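Local coordinates for protein transcriptional regulator, crp family (Thermotoga maritima, PDB 1O5L) that probably regulates transcription by binding DNA, as a member of the Crp family with a cyclic nucleotide-binding type domain, at residues Lys17-Cys21 and Gly22-Val26; Leu99-Pro102 and Lys103-Leu107. All coordinates share one frame; numbering follows the deposited sequence.

Contact 1 of 2, residues Lys17-Cys21 and Gly22-Val26; sequences KLLPC and GKVIV
L19 and G22 meet where a 3-10 turn hands the chain over to a strand, and their backbone bond is the polar part of this local contact. G22 N donates to L19 O at 3.5 Å; the N-H...O angle of 163° is good, but the length makes the bond weak. One step earlier in the turn C21 N reaches L18 O at 2.9 Å. Two successive bonds from residue i+3 back to residue i are the signature of 3-10 winding, and the second, stretched one marks where the coil gives way: G22, with phi -154° and psi 174°, is already extended.

The apolar part joins two side chains five residues apart. The CD2 branch of L19 comes within 4.1 Å of V24 CG2, a light van der Waals touch between methyl groups on an exposed surface. V24 offers this methyl because chi1 of 170° sets CG1 anti to the backbone N and leaves CG2 beside that N. C21 SG, anti to its own carbonyl carbon, is turned from G22, and the C21 side chain touches L109 of helix 103-112 instead.

The turn leads into strand 23-27, an edge strand, within this chain, of the beta-roll of a cyclic nucleotide-binding domain, which belongs to the cupin clan. K23 and I25 pair through their backbones with S100 and I98 of strand 96-102. The turn faces inward through L18, which packs on I101 of that strand and on F106 and L109 of helix 103-112.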
ATOM      1  N   LYS A  17       5.091  20.164  -9.672  1.00 55.23           N
ATOM      2  CA  LYS A  17       4.977  20.055 -11.132  1.00 54.90           C
ATOM      3  C   LYS A  17       3.584  19.583 -11.606  1.00 53.43           C
ATOM      4  O   LYS A  17       3.213  19.813 -12.766  1.00 52.38           O
ATOM      5  CB  LYS A  17       6.050  19.124 -11.685  1.00 54.86           C
ATOM      6  CG  LYS A  17       7.439  19.689 -11.599  1.00 56.73           C
ATOM      7  CD  LYS A  17       8.482  18.691 -12.112  1.00 56.36           C
ATOM      8  CE  LYS A  17       9.872  19.289 -12.026  1.00 58.15           C
ATOM      9  NZ  LYS A  17      10.910  18.362 -12.576  1.00 60.93           N
ATOM     10  N   LEU A  18       2.820  18.952 -10.713  1.00 52.29           N
ATOM     11  CA  LEU A  18       1.450  18.557 -11.036  1.00 51.89           C
ATOM     12  C   LEU A  18       0.407  19.655 -10.846  1.00 52.01           C
ATOM     13  O   LEU A  18      -0.767  19.394 -11.069  1.00 51.92           O
ATOM     14  CB  LEU A  18       1.023  17.319 -10.251  1.00 52.22           C
ATOM     15  CG  LEU A  18       1.940  16.079 -10.318  1.00 52.31           C
ATOM     16  CD1 LEU A  18       1.398  14.905  -9.498  1.00 53.68           C
ATOM     17  CD2 LEU A  18       2.216  15.663 -11.725  1.00 51.69           C
ATOM     18  N   LEU A  19       0.815  20.879 -10.487  1.00 51.43           N
ATOM     19  CA  LEU A  19      -0.144  21.974 -10.293  1.00 51.89           C
ATOM     20  C   LEU A  19      -1.169  22.162 -11.451  1.00 51.36           C
ATOM     21  O   LEU A  19      -2.325  22.408 -11.189  1.00 51.00           O
ATOM     22  CB  LEU A  19       0.586  23.300 -10.012  1.00 52.00           C
ATOM     23  CG  LEU A  19       0.928  23.610  -8.555  1.00 53.13           C
ATOM     24  CD1 LEU A  19       1.963  24.750  -8.424  1.00 52.30           C
ATOM     25  CD2 LEU A  19      -0.337  23.958  -7.786  1.00 54.26           C
ATOM     26  N   PRO A  20      -0.749  22.041 -12.707  1.00 51.38           N
ATOM     27  CA  PRO A  20      -1.656  22.203 -13.843  1.00 51.88           C
ATOM     28  C   PRO A  20      -2.801  21.168 -13.945  1.00 51.90           C
ATOM     29  O   PRO A  20      -3.795  21.400 -14.638  1.00 51.13           O
ATOM     30  CB  PRO A  20      -0.722  22.034 -15.062  1.00 52.32           C
ATOM     31  CG  PRO A  20       0.661  22.272 -14.547  1.00 51.99           C
ATOM     32  CD  PRO A  20       0.627  21.741 -13.153  1.00 51.45           C
ATOM     33  N   CYS A  21      -2.626  20.055 -13.249  1.00 52.05           N
ATOM     34  CA  CYS A  21      -3.476  18.872 -13.317  1.00 52.83           C
ATOM     35  C   CYS A  21      -4.695  18.933 -12.389  1.00 52.78           C
ATOM     36  O   CYS A  21      -5.542  18.059 -12.417  1.00 51.90           O
ATOM     37  CB  CYS A  21      -2.624  17.654 -12.923  1.00 52.63           C
ATOM     38  SG  CYS A  21      -1.125  17.514 -13.929  1.00 55.28           S
ATOM     39  N   GLY A  22      -4.790  19.963 -11.568  1.00 53.63           N
ATOM     40  CA  GLY A  22      -5.821  19.965 -10.543  1.00 54.67           C
ATOM     41  C   GLY A  22      -6.239  21.333 -10.107  1.00 54.57           C
ATOM     42  O   GLY A  22      -5.664  22.312 -10.545  1.00 54.93           O
ATOM     43  N   LYS A  23      -7.255  21.392  -9.258  1.00 54.74           N
ATOM     44  CA  LYS A  23      -7.660  22.639  -8.653  1.00 55.35           C
ATOM     45  C   LYS A  23      -6.967  22.860  -7.317  1.00 54.32           C
ATOM     46  O   LYS A  23      -6.530  21.925  -6.660  1.00 53.73           O
ATOM     47  CB  LYS A  23      -9.182  22.721  -8.487  1.00 55.73           C
ATOM     48  CG  LYS A  23      -9.801  21.735  -7.516  1.00 57.12           C
ATOM     49  CD  LYS A  23     -11.333  21.917  -7.486  1.00 58.60           C
ATOM     50  CE  LYS A  23     -12.026  20.878  -6.567  1.00 60.71           C
ATOM     51  NZ  LYS A  23     -13.173  21.518  -5.821  1.00 62.46           N
ATOM     52  N   VAL A  24      -6.886  24.123  -6.927  1.00 54.15           N
ATOM     53  CA  VAL A  24      -6.295  24.495  -5.662  1.00 54.42           C
ATOM     54  C   VAL A  24      -7.404  24.838  -4.679  1.00 54.55           C
ATOM     55  O   VAL A  24      -8.362  25.528  -5.022  1.00 52.98           O
ATOM     56  CB  VAL A  24      -5.308  25.667  -5.842  1.00 54.42           C
ATOM     57  CG1 VAL A  24      -4.862  26.243  -4.481  1.00 55.53           C
ATOM     58  CG2 VAL A  24      -4.096  25.198  -6.683  1.00 54.13           C
ATOM     59  N   ILE A  25      -7.268  24.313  -3.459  1.00 55.39           N
ATOM     60  CA  ILE A  25      -8.208  24.622  -2.390  1.00 55.68           C
ATOM     61  C   ILE A  25      -7.439  25.054  -1.163  1.00 54.62           C
ATOM     62  O   ILE A  25      -6.445  24.420  -0.785  1.00 53.34           O
ATOM     63  CB  ILE A  25      -9.112  23.413  -2.026  1.00 55.53           C
ATOM     64  CG1 ILE A  25      -9.732  22.771  -3.249  1.00 57.34           C
ATOM     65  CG2 ILE A  25     -10.291  23.873  -1.124  1.00 56.84           C
ATOM     66  CD1 ILE A  25     -10.082  21.312  -3.005  1.00 59.15           C
ATOM     67  N   VAL A  26      -7.944  26.119  -0.536  1.00 54.22           N
ATOM     68  CA  VAL A  26      -7.337  26.722   0.629  1.00 54.29           C
ATOM     69  C   VAL A  26      -8.233  26.571   1.879  1.00 53.86           C
ATOM     70  O   VAL A  26      -9.475  26.560   1.777  1.00 53.76           O
ATOM     71  CB  VAL A  26      -7.012  28.222   0.371  1.00 54.83           C
ATOM     72  CG1 VAL A  26      -6.264  28.404  -0.967  1.00 55.66           C
ATOM     73  CG2 VAL A  26      -8.261  29.067   0.390  1.00 55.24           C
TER

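Contact 2 of 2, residues Leu99-Pro102 and Lys103-Leu107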
ATOM      1  N   LEU A  99      -3.691  20.717  -3.398  1.00 53.67           N
ATOM      2  CA  LEU A  99      -3.951  20.425  -4.796  1.00 52.87           C
ATOM      3  C   LEU A  99      -4.850  19.195  -4.831  1.00 53.19           C
ATOM      4  O   LEU A  99      -4.572  18.199  -4.137  1.00 53.60           O
ATOM      5  CB  LEU A  99      -2.649  20.132  -5.546  1.00 52.41           C
ATOM      6  CG  LEU A  99      -2.686  19.683  -7.022  1.00 52.93           C
ATOM      7  CD1 LEU A  99      -3.383  20.683  -7.976  1.00 50.30           C
ATOM      8  CD2 LEU A  99      -1.231  19.409  -7.476  1.00 52.62           C
ATOM      9  N   SER A 100      -5.892  19.273  -5.661  1.00 51.60           N
ATOM     10  CA  SER A 100      -6.895  18.251  -5.778  1.00 51.67           C
ATOM     11  C   SER A 100      -6.938  17.783  -7.242  1.00 51.30           C
ATOM     12  O   SER A 100      -7.383  18.529  -8.119  1.00 51.38           O
ATOM     13  CB  SER A 100      -8.263  18.848  -5.369  1.00 51.73           C
ATOM     14  OG  SER A 100      -9.291  17.859  -5.325  1.00 52.63           O
ATOM     15  N   ILE A 101      -6.458  16.574  -7.497  1.00 51.04           N
ATOM     16  CA  ILE A 101      -6.453  15.986  -8.836  1.00 51.18           C
ATOM     17  C   ILE A 101      -7.504  14.865  -8.944  1.00 50.56           C
ATOM     18  O   ILE A 101      -7.483  13.964  -8.121  1.00 50.93           O
ATOM     19  CB  ILE A 101      -5.049  15.377  -9.151  1.00 50.86           C
ATOM     20  CG1 ILE A 101      -3.945  16.438  -8.956  1.00 51.43           C
ATOM     21  CG2 ILE A 101      -5.023  14.809 -10.552  1.00 50.49           C
ATOM     22  CD1 ILE A 101      -2.558  15.913  -9.156  1.00 51.38           C
ATOM     23  N   PRO A 102      -8.339  14.878  -9.984  1.00 50.02           N
ATOM     24  CA  PRO A 102      -9.283  13.784 -10.231  1.00 50.30           C
ATOM     25  C   PRO A 102      -8.574  12.433 -10.354  1.00 50.90           C
ATOM     26  O   PRO A 102      -7.507  12.323 -10.988  1.00 50.71           O
ATOM     27  CB  PRO A 102      -9.987  14.171 -11.555  1.00 49.87           C
ATOM     28  CG  PRO A 102      -9.743  15.635 -11.745  1.00 49.70           C
ATOM     29  CD  PRO A 102      -8.446  15.938 -11.004  1.00 50.69           C
ATOM     30  N   LYS A 103      -9.155  11.418  -9.717  1.00 51.03           N
ATOM     31  CA  LYS A 103      -8.551  10.097  -9.662  1.00 51.31           C
ATOM     32  C   LYS A 103      -8.152   9.543 -11.045  1.00 50.52           C
ATOM     33  O   LYS A 103      -7.101   8.927 -11.182  1.00 49.80           O
ATOM     34  CB  LYS A 103      -9.484   9.114  -8.951  1.00 50.79           C
ATOM     35  CG  LYS A 103      -8.949   8.630  -7.627  1.00 54.53           C
ATOM     36  CD  LYS A 103      -9.681   7.350  -7.099  1.00 53.73           C
ATOM     37  CE  LYS A 103     -10.493   7.638  -5.865  1.00 56.43           C
ATOM     38  NZ  LYS A 103     -11.189   6.405  -5.386  1.00 58.24           N
ATOM     39  N   GLU A 104      -9.030   9.723 -12.033  1.00 50.55           N
ATOM     40  CA  GLU A 104      -8.813   9.194 -13.384  1.00 50.86           C
ATOM     41  C   GLU A 104      -7.641   9.876 -14.064  1.00 49.49           C
ATOM     42  O   GLU A 104      -6.857   9.211 -14.755  1.00 49.37           O
ATOM     43  CB  GLU A 104     -10.063   9.335 -14.277  1.00 50.97           C
ATOM     44  CG  GLU A 104     -11.254   8.482 -13.852  1.00 55.87           C
ATOM     45  CD  GLU A 104     -10.948   6.975 -13.759  1.00 61.58           C
ATOM     46  OE1 GLU A 104     -10.129   6.471 -14.556  1.00 63.71           O
ATOM     47  OE2 GLU A 104     -11.533   6.288 -12.885  1.00 65.69           O
ATOM     48  N   VAL A 105      -7.542  11.195 -13.877  1.00 48.27           N
ATOM     49  CA  VAL A 105      -6.409  11.948 -14.336  1.00 47.61           C
ATOM     50  C   VAL A 105      -5.142  11.505 -13.583  1.00 49.09           C
ATOM     51  O   VAL A 105      -4.072  11.347 -14.214  1.00 48.76           O
ATOM     52  CB  VAL A 105      -6.641  13.455 -14.193  1.00 47.21           C
ATOM     53  CG1 VAL A 105      -5.396  14.236 -14.585  1.00 46.25           C
ATOM     54  CG2 VAL A 105      -7.840  13.912 -15.044  1.00 47.29           C
ATOM     55  N   PHE A 106      -5.229  11.296 -12.259  1.00 49.69           N
ATOM     56  CA  PHE A 106      -4.019  10.851 -11.544  1.00 51.27           C
ATOM     57  C   PHE A 106      -3.539   9.499 -12.101  1.00 50.97           C
ATOM     58  O   PHE A 106      -2.365   9.324 -12.334  1.00 50.75           O
ATOM     59  CB  PHE A 106      -4.206  10.799 -10.027  1.00 51.74           C
ATOM     60  CG  PHE A 106      -2.907  10.666  -9.271  1.00 52.71           C
ATOM     61  CD1 PHE A 106      -2.038  11.750  -9.162  1.00 53.90           C
ATOM     62  CD2 PHE A 106      -2.533   9.446  -8.684  1.00 52.75           C
ATOM     63  CE1 PHE A 106      -0.800  11.623  -8.464  1.00 53.14           C
ATOM     64  CE2 PHE A 106      -1.315   9.305  -7.995  1.00 52.86           C
ATOM     65  CZ  PHE A 106      -0.452  10.396  -7.875  1.00 54.41           C
ATOM     66  N   LEU A 107      -4.452   8.584 -12.402  1.00 51.61           N
ATOM     67  CA  LEU A 107      -4.065   7.318 -13.058  1.00 52.27           C
ATOM     68  C   LEU A 107      -3.359   7.513 -14.404  1.00 51.97           C
ATOM     69  O   LEU A 107      -2.404   6.800 -14.695  1.00 51.64           O
ATOM     70  CB  LEU A 107      -5.279   6.414 -13.316  1.00 52.75           C
ATOM     71  CG  LEU A 107      -5.800   5.531 -12.203  1.00 54.15           C
ATOM     72  CD1 LEU A 107      -7.121   4.944 -12.670  1.00 55.06           C
ATOM     73  CD2 LEU A 107      -4.829   4.413 -11.803  1.00 55.82           C
TER
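This is a local strand-to-helix junction in the cyclic nucleotide-binding domain: strand 96-102, the last of its beta-roll, ends at P102, the N-cap residue, and helix 103-112 starts at once, the two short axes lying 82° apart. F106 N donates to P102 O at 2.8 Å with a fairly straight N-H...O angle of 159°, the first i+4 bond of the helix; L107 N to K103 O, 2.9 Å, continues it.

Side chains fill the corner. A chi1 of -55° puts I101 CG1 beside the backbone N and CG2 anti to it, toward the helix, where CG2 sits 4.1 Å from V105 CG1 and also 4.1 Å from F106 CB. Farther out, I101 CD1 meets the F106 ring at its edge, near the ring plane, 4.2 Å from F106 CD1. P102 and V105 lie alongside each other, P102 CB being 4.1 Å from V105 CG2. The F106 ring also packs edge-to-face with F120.

Apart from its backbone the junction is thus apolar. The charged ends bind beyond it: the K103 ammonium is held by I79 O, and E104 OE1 forms a salt bridge to R114 of the second subunit, so helix 103-112 takes part in the subunit interface.

In the fold
Contact 1 leads into strand 23-27 and contact 2 leaves strand 96-102, its antiparallel neighbour in the same sheet, so two segments far apart in sequence come together with centres about 10 Å apart. A probable hydrogen bond, S100 N to K23 O at 2.9 Å, ties them across the strands. Packing accompanies it: L99 CD1 lies 3.6 Å from G22 CA, and L99 CD2 lies 3.6 Å from L18 O. L18 of contact 1 also packs on I101 and F106 of contact 2, bringing the turn against helix 103-112. Both contacts belong to the cyclic nucleotide-binding domain.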